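Local coordinates for polyketide synthase/nonribosomal peptide synthetase hybrid RzxB (Pseudomonas fluorescens, PDB 5IL6), which probably acts as a dehydratase in rhizoxin biosynthesis, removing water from beta-hydroxyacyl intermediates of the growing polyketide chain, at residues Ala210-Leu222 / Ile251-Leu265. Residues are numbered along the deposited sequence; the frame is centred on the assembly and turned at random.
Sequences AMQGVMALLLDEL and IRRAPSTAPDYCFDL
Phe263 has CG anti to its carbonyl carbon (chi1 -54°), which lays one face of the ring against Val214. Val214 CB lies over the centre of that ring, and CG1, anti to the carbonyl carbon, rests on Phe263 CG and CD1. This is a CH-pi contact, with Val214 CB 3.7 Å from the centroid of the Phe263 ring. Leu218 CD2 and Leu217 CD1 meet the same ring at its edge, Leu218 CD2 lying 3.9 Å from Phe263 CZ. An alanine in place of Phe263 would probably open a gap beneath Val214 and deprive both leucines of their shared partner. Leu217 CD1 also packs 3.8 Å from Ile251 CG2. Leu218 CD2 reaches further, to Tyr261 CD2 at 3.5 Å, and lies over one face of the Arg253 guanidinium. At the outer end Glu221 forms a salt bridge with Arg253, its carboxylate at the guanidinium edge and the two planes 48° apart. Glu221 is poorly ordered, and the details of this pairing are doubtful. A water links Leu217 O to Arg253 NH1, accepting from the arginine and donating to the carbonyl. The contact is mostly buried and belongs to a HotDog-type domain, in which a helix packs on an antiparallel sheet. Residues 210-222 begin within helix 204-212 and lie against strands 246-254 and 261-268. Strand 274-284 adds Phe283 against Val214, and helix 154-164 packs against Met215 and Leu219.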
loop_
_atom_site.group_PDB
_atom_site.type_symbol
_atom_site.label_atom_id
_atom_site.label_comp_id
_atom_site.label_asym_id
_atom_site.label_seq_id
_atom_site.Cartn_x
_atom_site.Cartn_y
_atom_site.Cartn_z
ATOM N N ALA A 210 1.738 -7.032 3.087
ATOM C CA ALA A 210 0.394 -7.286 3.592
ATOM C C ALA A 210 -0.573 -7.552 2.446
ATOM O O ALA A 210 -1.398 -8.472 2.518
ATOM C CB ALA A 210 -0.083 -6.104 4.439
ATOM N N MET A 211 -0.475 -6.766 1.372
ATOM C CA MET A 211 -1.340 -6.969 0.215
ATOM C C MET A 211 -0.996 -8.261 -0.514
ATOM O O MET A 211 -1.891 -8.951 -1.017
ATOM C CB MET A 211 -1.228 -5.778 -0.735
ATOM C CG MET A 211 -1.735 -4.474 -0.152
ATOM S SD MET A 211 -1.739 -3.149 -1.373
ATOM C CE MET A 211 -1.876 -1.717 -0.312
ATOM N N GLN A 212 0.293 -8.596 -0.600
ATOM C CA GLN A 212 0.686 -9.856 -1.221
ATOM C C GLN A 212 -0.009 -11.038 -0.562
ATOM O O GLN A 212 -0.273 -12.052 -1.219
ATOM C CB GLN A 212 2.202 -10.041 -1.137
ATOM C CG GLN A 212 3.019 -9.010 -1.894
ATOM C CD GLN A 212 4.499 -9.135 -1.592
ATOM O OE1 GLN A 212 4.929 -10.100 -0.963
ATOM N NE2 GLN A 212 5.282 -8.149 -2.016
ATOM N N GLY A 213 -0.313 -10.927 0.732
ATOM C CA GLY A 213 -0.874 -12.040 1.475
ATOM C C GLY A 213 -2.216 -12.519 0.964
ATOM O O GLY A 213 -2.597 -13.662 1.237
ATOM N N VAL A 214 -2.941 -11.681 0.218
ATOM C CA VAL A 214 -4.251 -12.093 -0.276
ATOM C C VAL A 214 -4.132 -13.323 -1.165
ATOM O O VAL A 214 -5.099 -14.080 -1.308
ATOM C CB VAL A 214 -4.946 -10.939 -1.035
ATOM C CG1 VAL A 214 -5.006 -9.674 -0.174
ATOM C CG2 VAL A 214 -4.255 -10.661 -2.370
ATOM N N MET A 215 -2.958 -13.546 -1.760
ATOM C CA MET A 215 -2.775 -14.698 -2.632
ATOM C C MET A 215 -3.021 -16.006 -1.893
ATOM O O MET A 215 -3.369 -17.014 -2.519
ATOM C CB MET A 215 -1.369 -14.679 -3.231
ATOM C CG MET A 215 -1.097 -15.807 -4.215
ATOM S SD MET A 215 -2.250 -15.765 -5.603
ATOM C CE MET A 215 -1.617 -14.365 -6.522
ATOM N N ALA A 216 -2.843 -16.017 -0.569
ATOM C CA ALA A 216 -3.152 -17.213 0.206
ATOM C C ALA A 216 -4.577 -17.678 -0.059
ATOM O O ALA A 216 -4.858 -18.883 -0.067
ATOM C CB ALA A 216 -2.954 -16.941 1.698
ATOM N N LEU A 217 -5.490 -16.736 -0.269
ATOM C CA LEU A 217 -6.898 -17.038 -0.477
ATOM C C LEU A 217 -7.261 -17.279 -1.937
ATOM O O LEU A 217 -8.414 -17.623 -2.220
ATOM C CB LEU A 217 -7.752 -15.895 0.084
ATOM C CG LEU A 217 -7.598 -15.648 1.590
ATOM C CD1 LEU A 217 -8.383 -14.424 2.028
ATOM C CD2 LEU A 217 -8.046 -16.867 2.388
ATOM N N LEU A 218 -6.317 -17.120 -2.869
ATOM C CA LEU A 218 -6.616 -17.206 -4.293
ATOM C C LEU A 218 -5.897 -18.328 -5.028
ATOM O O LEU A 218 -6.206 -18.561 -6.203
ATOM C CB LEU A 218 -6.277 -15.877 -4.985
ATOM C CG LEU A 218 -7.012 -14.632 -4.482
ATOM C CD1 LEU A 218 -6.518 -13.399 -5.215
ATOM C CD2 LEU A 218 -8.516 -14.786 -4.660
ATOM N N LEU A 219 -4.968 -19.040 -4.385
ATOM C CA LEU A 219 -4.204 -20.060 -5.097
ATOM C C LEU A 219 -5.121 -21.074 -5.773
ATOM O O LEU A 219 -4.892 -21.454 -6.927
ATOM C CB LEU A 219 -3.247 -20.768 -4.137
ATOM C CG LEU A 219 -1.983 -20.002 -3.736
ATOM C CD1 LEU A 219 -1.249 -20.741 -2.628
ATOM C CD2 LEU A 219 -1.065 -19.775 -4.931
ATOM N N ASP A 220 -6.165 -21.523 -5.073
ATOM C CA ASP A 220 -7.053 -22.535 -5.638
ATOM C C ASP A 220 -7.956 -21.949 -6.719
ATOM O O ASP A 220 -8.223 -22.605 -7.731
ATOM C CB ASP A 220 -7.878 -23.186 -4.529
ATOM C CG ASP A 220 -7.054 -24.125 -3.670
ATOM O OD1 ASP A 220 -6.220 -24.867 -4.232
ATOM O OD2 ASP A 220 -7.235 -24.120 -2.434
ATOM N N GLU A 221 -8.442 -20.720 -6.527
ATOM C CA GLU A 221 -9.348 -20.133 -7.511
ATOM C C GLU A 221 -8.630 -19.859 -8.825
ATOM O O GLU A 221 -9.127 -20.211 -9.901
ATOM C CB GLU A 221 -9.961 -18.836 -6.978
ATOM C CG GLU A 221 -10.977 -19.013 -5.864
ATOM C CD GLU A 221 -11.943 -17.847 -5.774
ATOM O OE1 GLU A 221 -12.082 -17.101 -6.768
ATOM O OE2 GLU A 221 -12.567 -17.674 -4.704
ATOM N N LEU A 222 -7.463 -19.230 -8.756
ATOM C CA LEU A 222 -6.759 -18.829 -9.962
ATOM C C LEU A 222 -6.174 -20.041 -10.679
ATOM O O LEU A 222 -5.859 -21.064 -10.066
ATOM C CB LEU A 222 -5.643 -17.842 -9.619
ATOM C CG LEU A 222 -6.091 -16.559 -8.913
ATOM C CD1 LEU A 222 -4.894 -15.670 -8.612
ATOM C CD2 LEU A 222 -7.127 -15.806 -9.735
ATOM N N ILE A 251 -6.278 -11.437 7.109
ATOM C CA ILE A 251 -6.868 -11.167 5.802
ATOM C C ILE A 251 -8.188 -11.916 5.715
ATOM O O ILE A 251 -8.258 -13.102 6.060
ATOM C CB ILE A 251 -5.927 -11.587 4.659
ATOM C CG1 ILE A 251 -4.577 -10.872 4.788
ATOM C CG2 ILE A 251 -6.565 -11.285 3.305
ATOM C CD1 ILE A 251 -3.513 -11.388 3.845
ATOM N N ARG A 252 -9.232 -11.224 5.256
ATOM C CA ARG A 252 -10.553 -11.816 5.081
ATOM C C ARG A 252 -11.052 -11.504 3.679
ATOM O O ARG A 252 -11.114 -10.336 3.287
ATOM C CB ARG A 252 -11.546 -11.294 6.125
ATOM C CG ARG A 252 -13.002 -11.668 5.847
ATOM C CD ARG A 252 -13.170 -13.170 5.665
ATOM N NE ARG A 252 -14.571 -13.580 5.617
ATOM C CZ ARG A 252 -15.355 -13.675 6.686
ATOM N NH1 ARG A 252 -14.885 -13.377 7.891
ATOM N NH2 ARG A 252 -16.614 -14.067 6.550
ATOM N N ARG A 253 -11.399 -12.546 2.931
ATOM C CA ARG A 253 -12.059 -12.361 1.648
ATOM C C ARG A 253 -13.409 -11.686 1.852
ATOM O O ARG A 253 -14.152 -12.017 2.782
ATOM C CB ARG A 253 -12.234 -13.711 0.954
ATOM C CG ARG A 253 -12.880 -13.650 -0.421
ATOM C CD ARG A 253 -11.846 -13.575 -1.526
ATOM N NE ARG A 253 -12.470 -13.663 -2.846
ATOM C CZ ARG A 253 -12.457 -14.742 -3.625
ATOM N NH1 ARG A 253 -11.848 -15.855 -3.235
ATOM N NH2 ARG A 253 -13.060 -14.706 -4.809
ATOM N N ALA A 254 -13.725 -10.739 0.979
ATOM C CA ALA A 254 -14.977 -10.007 1.027
ATOM C C ALA A 254 -15.734 -10.172 -0.283
ATOM O O ALA A 254 -15.137 -10.489 -1.319
ATOM C CB ALA A 254 -14.734 -8.514 1.292
ATOM N N PRO A 255 -17.051 -9.966 -0.276
ATOM C CA PRO A 255 -17.814 -10.071 -1.526
ATOM C C PRO A 255 -17.328 -9.063 -2.555
ATOM O O PRO A 255 -16.919 -7.948 -2.225
ATOM C CB PRO A 255 -19.257 -9.779 -1.097
ATOM C CG PRO A 255 -19.287 -9.960 0.380
ATOM C CD PRO A 255 -17.911 -9.683 0.885
ATOM N N SER A 256 -17.368 -9.476 -3.820
ATOM C CA SER A 256 -16.963 -8.611 -4.915
ATOM C C SER A 256 -17.773 -8.949 -6.157
ATOM O O SER A 256 -18.206 -10.089 -6.346
ATOM C CB SER A 256 -15.469 -8.755 -5.221
ATOM O OG SER A 256 -15.102 -7.969 -6.343
ATOM N N THR A 257 -17.959 -7.947 -7.009
ATOM C CA THR A 257 -18.525 -8.176 -8.327
ATOM C C THR A 257 -17.434 -8.682 -9.260
ATOM O O THR A 257 -16.259 -8.330 -9.123
ATOM C CB THR A 257 -19.137 -6.890 -8.885
ATOM O OG1 THR A 257 -18.193 -5.816 -8.769
ATOM C CG2 THR A 257 -20.403 -6.527 -8.124
ATOM N N ALA A 258 -17.824 -9.529 -10.205
ATOM C CA ALA A 258 -16.861 -10.052 -11.163
ATOM C C ALA A 258 -16.402 -8.928 -12.089
ATOM O O ALA A 258 -17.146 -7.973 -12.318
ATOM C CB ALA A 258 -17.464 -11.197 -11.964
ATOM N N PRO A 259 -15.176 -9.033 -12.630
ATOM C CA PRO A 259 -14.201 -10.113 -12.449
ATOM C C PRO A 259 -13.158 -9.782 -11.386
ATOM O O PRO A 259 -11.988 -10.130 -11.547
ATOM C CB PRO A 259 -13.559 -10.208 -13.828
ATOM C CG PRO A 259 -13.495 -8.769 -14.264
ATOM C CD PRO A 259 -14.713 -8.079 -13.655
ATOM N N ASP A 260 -13.580 -9.123 -10.312
ATOM C CA ASP A 260 -12.664 -8.547 -9.339
ATOM C C ASP A 260 -12.644 -9.362 -8.053
ATOM O O ASP A 260 -13.447 -10.276 -7.843
ATOM C CB ASP A 260 -13.051 -7.094 -9.047
ATOM C CG ASP A 260 -13.226 -6.280 -10.313
ATOM O OD1 ASP A 260 -12.529 -6.586 -11.305
ATOM O OD2 ASP A 260 -14.048 -5.340 -10.318
ATOM N N TYR A 261 -11.683 -9.022 -7.195
ATOM C CA TYR A 261 -11.511 -9.647 -5.891
ATOM C C TYR A 261 -11.378 -8.556 -4.840
ATOM O O TYR A 261 -10.752 -7.522 -5.089
ATOM C CB TYR A 261 -10.275 -10.554 -5.873
ATOM C CG TYR A 261 -10.305 -11.629 -6.935
ATOM C CD1 TYR A 261 -9.887 -11.359 -8.232
ATOM C CD2 TYR A 261 -10.753 -12.909 -6.643
ATOM C CE1 TYR A 261 -9.917 -12.334 -9.208
ATOM C CE2 TYR A 261 -10.785 -13.893 -7.613
ATOM C CZ TYR A 261 -10.363 -13.600 -8.893
ATOM O OH TYR A 261 -10.392 -14.573 -9.863
ATOM N N CYS A 262 -11.960 -8.790 -3.667
ATOM C CA CYS A 262 -11.992 -7.794 -2.604
ATOM C C CYS A 262 -11.634 -8.440 -1.273
ATOM O O CYS A 262 -12.016 -9.582 -1.004
ATOM C CB CYS A 262 -13.375 -7.136 -2.511
ATOM S SG CYS A 262 -13.440 -5.714 -1.407
ATOM N N PHE A 263 -10.897 -7.699 -0.444
ATOM C CA PHE A 263 -10.414 -8.206 0.833
ATOM C C PHE A 263 -10.434 -7.096 1.874
ATOM O O PHE A 263 -10.339 -5.912 1.544
ATOM C CB PHE A 263 -8.981 -8.751 0.727
ATOM C CG PHE A 263 -8.801 -9.791 -0.340
ATOM C CD1 PHE A 263 -8.502 -9.422 -1.640
ATOM C CD2 PHE A 263 -8.922 -11.138 -0.041
ATOM C CE1 PHE A 263 -8.335 -10.376 -2.623
ATOM C CE2 PHE A 263 -8.753 -12.096 -1.021
ATOM C CZ PHE A 263 -8.459 -11.713 -2.314
ATOM N N ASP A 264 -10.553 -7.496 3.138
ATOM C CA ASP A 264 -10.261 -6.628 4.268
ATOM C C ASP A 264 -9.009 -7.142 4.968
ATOM O O ASP A 264 -8.825 -8.355 5.123
ATOM C CB ASP A 264 -11.427 -6.570 5.259
ATOM C CG ASP A 264 -12.734 -6.168 4.604
ATOM O OD1 ASP A 264 -12.777 -5.095 3.967
ATOM O OD2 ASP A 264 -13.724 -6.919 4.738
ATOM N N LEU A 265 -8.147 -6.218 5.388
ATOM C CA LEU A 265 -6.896 -6.568 6.041
ATOM C C LEU A 265 -6.744 -5.755 7.317
ATOM O O LEU A 265 -7.239 -4.630 7.422
ATOM C CB LEU A 265 -5.675 -6.317 5.134
ATOM C CG LEU A 265 -5.568 -7.116 3.832
ATOM C CD1 LEU A 265 -6.452 -6.529 2.739
ATOM C CD2 LEU A 265 -4.117 -7.183 3.371
HETATM O O HOH W 1 -11.148 -17.269 -0.735
#